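Local coordinates for outer membrane porin protein 32 (PDB 2FGQ) that forms homotrimeric, anion-selective channels across the bacterial outer membrane and binds D-malate within its pore, at residues Thr102-Phe107 / Lys218-Leu223. Residues are numbered along the deposited sequence; the frame is centred on the assembly and turned at random.
Sequences TSYDLF and KLSGLL. With MLT (D-malate), chain H.
Tyr104 lies on a short 3-10 turn that meets strand 218-230 at Ser220, their CA atoms 5.8 Å apart, and the arrangement illustrates how a porin fastens an in-folded loop to the inner wall of its 16-stranded antiparallel barrel. The strand's backbone bonds go to its two barrel neighbours, and the bond to the loop comes from a side chain. Ser220 turns OG away from its backbone N (chi1 -166°) and donates to Tyr104 O at 2.7 Å, in the carbonyl plane and on a lone pair. The same OG lies at the edge of the Tyr104 ring, whose hydroxyl is hydrogen-bonded to Ser184 and Ser186 of strand 183-196, the next strand but one along the wall. Apolar contacts flank this bond: Leu222 crosses Tyr104 at about a right angle, its CG 3.6 Å from Tyr104 CB, while Leu106 CD1 rests 3.7 Å from Ser220 CB. Replacing Ser220 with alanine removes OG, and would probably leave Tyr104 O without its donor from the strand. At the start of the turn, Thr102 OG1 lies 2.9 Å from O5 of the bound malate. On the Lys218 side of the Ser220 hydroxyl, a water accepting weakly from Lys218 NZ donates to Ser103 O at 3.1 Å and to Ser220 OG at 3.2 Å.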
ATOM      1  N   THR A 102      14.057   4.772  23.711  1.00 14.86           N
ATOM      2  CA  THR A 102      14.809   5.178  22.523  1.00 14.94           C
ATOM      3  C   THR A 102      15.015   6.702  22.483  1.00 15.90           C
ATOM      4  O   THR A 102      15.855   7.165  21.755  1.00 16.40           O
ATOM      5  CB  THR A 102      14.175   4.721  21.172  1.00 16.13           C
ATOM      6  OG1 THR A 102      12.824   5.160  21.065  1.00 16.31           O
ATOM      7  CG2 THR A 102      14.149   3.236  21.070  1.00 17.89           C
ATOM      8  N   SER A 103      14.267   7.460  23.280  1.00 15.56           N
ATOM      9  CA  SER A 103      14.461   8.914  23.356  1.00 18.22           C
ATOM     10  C   SER A 103      15.876   9.323  23.854  1.00 17.06           C
ATOM     11  O   SER A 103      16.311  10.455  23.605  1.00 20.41           O
ATOM     12  CB  SER A 103      13.372   9.563  24.221  1.00 19.16           C
ATOM     13  OG  SER A 103      13.668   9.355  25.615  1.00 24.95           O
ATOM     14  N   TYR A 104      16.603   8.416  24.498  1.00 15.44           N
ATOM     15  CA  TYR A 104      17.958   8.673  24.997  1.00 15.41           C
ATOM     16  C   TYR A 104      19.063   8.474  23.946  1.00 15.24           C
ATOM     17  O   TYR A 104      20.215   8.823  24.165  1.00 17.42           O
ATOM     18  CB  TYR A 104      18.237   7.814  26.239  1.00 13.81           C
ATOM     19  CG  TYR A 104      17.282   8.138  27.335  1.00 13.81           C
ATOM     20  CD1 TYR A 104      17.442   9.294  28.076  1.00 14.77           C
ATOM     21  CD2 TYR A 104      16.176   7.334  27.591  1.00 13.82           C
ATOM     22  CE1 TYR A 104      16.541   9.641  29.021  1.00 14.74           C
ATOM     23  CE2 TYR A 104      15.281   7.650  28.563  1.00 14.04           C
ATOM     24  CZ  TYR A 104      15.447   8.825  29.282  1.00 15.39           C
ATOM     25  OH  TYR A 104      14.537   9.166  30.272  1.00 15.38           O
ATOM     26  N   ASP A 105      18.699   7.906  22.802  1.00 15.57           N
ATOM     27  CA  ASP A 105      19.607   7.737  21.692  1.00 16.42           C
ATOM     28  C   ASP A 105      19.670   9.039  20.899  1.00 17.19           C
ATOM     29  O   ASP A 105      18.663   9.498  20.371  1.00 18.53           O
ATOM     30  CB  ASP A 105      19.023   6.636  20.812  1.00 16.10           C
ATOM     31  CG  ASP A 105      19.916   6.188  19.699  1.00 17.27           C
ATOM     32  OD1 ASP A 105      21.003   6.720  19.431  1.00 17.61           O
ATOM     33  OD2 ASP A 105      19.539   5.202  19.015  1.00 18.92           O
ATOM     34  N   LEU A 106      20.851   9.626  20.790  1.00 17.08           N
ATOM     35  CA  LEU A 106      20.979  10.900  20.103  1.00 18.26           C
ATOM     36  C   LEU A 106      20.784  10.839  18.602  1.00 18.79           C
ATOM     37  O   LEU A 106      20.575  11.879  17.961  1.00 19.04           O
ATOM     38  CB  LEU A 106      22.345  11.480  20.422  1.00 18.86           C
ATOM     39  CG  LEU A 106      22.486  12.406  21.630  1.00 26.15           C
ATOM     40  CD1 LEU A 106      21.409  12.322  22.640  1.00 27.95           C
ATOM     41  CD2 LEU A 106      23.850  12.223  22.190  1.00 29.05           C
ATOM     42  N   PHE A 107      20.833   9.617  18.067  1.00 18.08           N
ATOM     43  CA  PHE A 107      20.648   9.352  16.640  1.00 18.70           C
ATOM     44  C   PHE A 107      19.280   8.761  16.375  1.00 21.69           C
ATOM     45  O   PHE A 107      18.988   8.357  15.255  1.00 22.60           O
ATOM     46  CB  PHE A 107      21.753   8.429  16.146  1.00 17.49           C
ATOM     47  CG  PHE A 107      23.060   9.119  16.040  1.00 15.15           C
ATOM     48  CD1 PHE A 107      23.358   9.859  14.906  1.00 15.35           C
ATOM     49  CD2 PHE A 107      23.961   9.080  17.067  1.00 14.11           C
ATOM     50  CE1 PHE A 107      24.565  10.504  14.818  1.00 16.36           C
ATOM     51  CE2 PHE A 107      25.174   9.764  16.982  1.00 14.53           C
ATOM     52  CZ  PHE A 107      25.463  10.469  15.870  1.00 15.53           C
ATOM     53  N   LYS A 218      23.970  18.509  25.556  1.00 17.83           N
ATOM     54  CA  LYS A 218      23.131  17.501  26.214  1.00 17.54           C
ATOM     55  C   LYS A 218      23.965  16.227  26.369  1.00 15.89           C
ATOM     56  O   LYS A 218      24.705  15.857  25.461  1.00 16.64           O
ATOM     57  CB  LYS A 218      21.886  17.246  25.369  1.00 17.80           C
ATOM     58  CG  LYS A 218      20.992  16.135  25.858  1.00 20.07           C
ATOM     59  CD  LYS A 218      19.673  16.076  25.066  1.00 22.01           C
ATOM     60  CE  LYS A 218      18.732  15.076  25.694  1.00 25.25           C
ATOM     61  NZ  LYS A 218      17.477  14.870  24.859  1.00 25.47           N
ATOM     62  N   LEU A 219      23.852  15.592  27.516  1.00 15.85           N
ATOM     63  CA  LEU A 219      24.503  14.321  27.785  1.00 16.45           C
ATOM     64  C   LEU A 219      23.409  13.278  27.976  1.00 16.69           C
ATOM     65  O   LEU A 219      22.414  13.533  28.648  1.00 16.48           O
ATOM     66  CB  LEU A 219      25.318  14.448  29.074  1.00 18.26           C
ATOM     67  CG  LEU A 219      26.160  13.251  29.487  1.00 22.40           C
ATOM     68  CD1 LEU A 219      27.332  12.962  28.509  1.00 25.41           C
ATOM     69  CD2 LEU A 219      26.656  13.528  30.927  1.00 27.42           C
ATOM     70  N   SER A 220      23.622  12.090  27.420  1.00 15.70           N
ATOM     71  CA  SER A 220      22.599  11.051  27.455  1.00 16.64           C
ATOM     72  C   SER A 220      23.260   9.676  27.564  1.00 17.22           C
ATOM     73  O   SER A 220      24.288   9.459  26.987  1.00 16.90           O
ATOM     74  CB  SER A 220      21.781  11.139  26.167  1.00 17.87           C
ATOM     75  OG  SER A 220      20.597  10.365  26.297  1.00 19.46           O
ATOM     76  N   GLY A 221      22.679   8.782  28.350  1.00 18.63           N
ATOM     77  CA  GLY A 221      23.177   7.434  28.531  1.00 19.17           C
ATOM     78  C   GLY A 221      22.050   6.400  28.633  1.00 19.56           C
ATOM     79  O   GLY A 221      20.905   6.703  29.004  1.00 20.37           O
ATOM     80  N   LEU A 222      22.383   5.158  28.287  1.00 18.83           N
ATOM     81  CA  LEU A 222      21.400   4.059  28.256  1.00 17.72           C
ATOM     82  C   LEU A 222      22.199   2.798  28.654  1.00 16.97           C
ATOM     83  O   LEU A 222      23.324   2.598  28.181  1.00 15.88           O
ATOM     84  CB  LEU A 222      20.853   3.855  26.838  1.00 21.12           C
ATOM     85  CG  LEU A 222      19.524   4.418  26.286  1.00 21.61           C
ATOM     86  CD1 LEU A 222      19.390   4.164  24.792  1.00 27.04           C
ATOM     87  CD2 LEU A 222      18.286   3.835  26.965  1.00 17.77           C
ATOM     88  N   LEU A 223      21.605   1.968  29.499  1.00 15.91           N
ATOM     89  CA  LEU A 223      22.073   0.612  29.798  1.00 16.40           C
ATOM     90  C   LEU A 223      20.913  -0.340  29.556  1.00 14.50           C
ATOM     91  O   LEU A 223      19.787  -0.043  29.926  1.00 14.69           O
ATOM     92  CB  LEU A 223      22.441   0.501  31.274  1.00 18.97           C
ATOM     93  CG  LEU A 223      23.410   1.528  31.809  1.00 25.05           C
ATOM     94  CD1 LEU A 223      23.370   1.468  33.307  1.00 29.19           C
ATOM     95  CD2 LEU A 223      24.794   1.198  31.256  1.00 29.56           C
TER
HETATM   96  C1  MLT H 700      11.062   4.742  14.723  1.00 43.20           C
HETATM   97  O1  MLT H 700      11.804   5.372  13.803  1.00 42.17           O
HETATM   98  O2  MLT H 700      10.112   5.351  15.372  1.00 43.41           O
HETATM   99  C2  MLT H 700      11.288   3.335  15.136  1.00 42.57           C
HETATM  100  O3  MLT H 700      11.642   2.545  14.031  1.00 41.57           O
HETATM  101  C3  MLT H 700      12.308   3.327  16.265  1.00 44.57           C
HETATM  102  C4  MLT H 700      11.871   4.398  17.243  1.00 46.24           C
HETATM  103  O4  MLT H 700      11.338   5.540  16.876  1.00 49.99           O
HETATM  104  O5  MLT H 700      11.988   4.234  18.501  1.00 41.26           O
HETATM  105  O   HOH W   1      16.509  12.515  26.359  1.00 23.63           O
HETATM  106  O   HOH W   2      18.650  12.187  24.609  1.00 38.76           O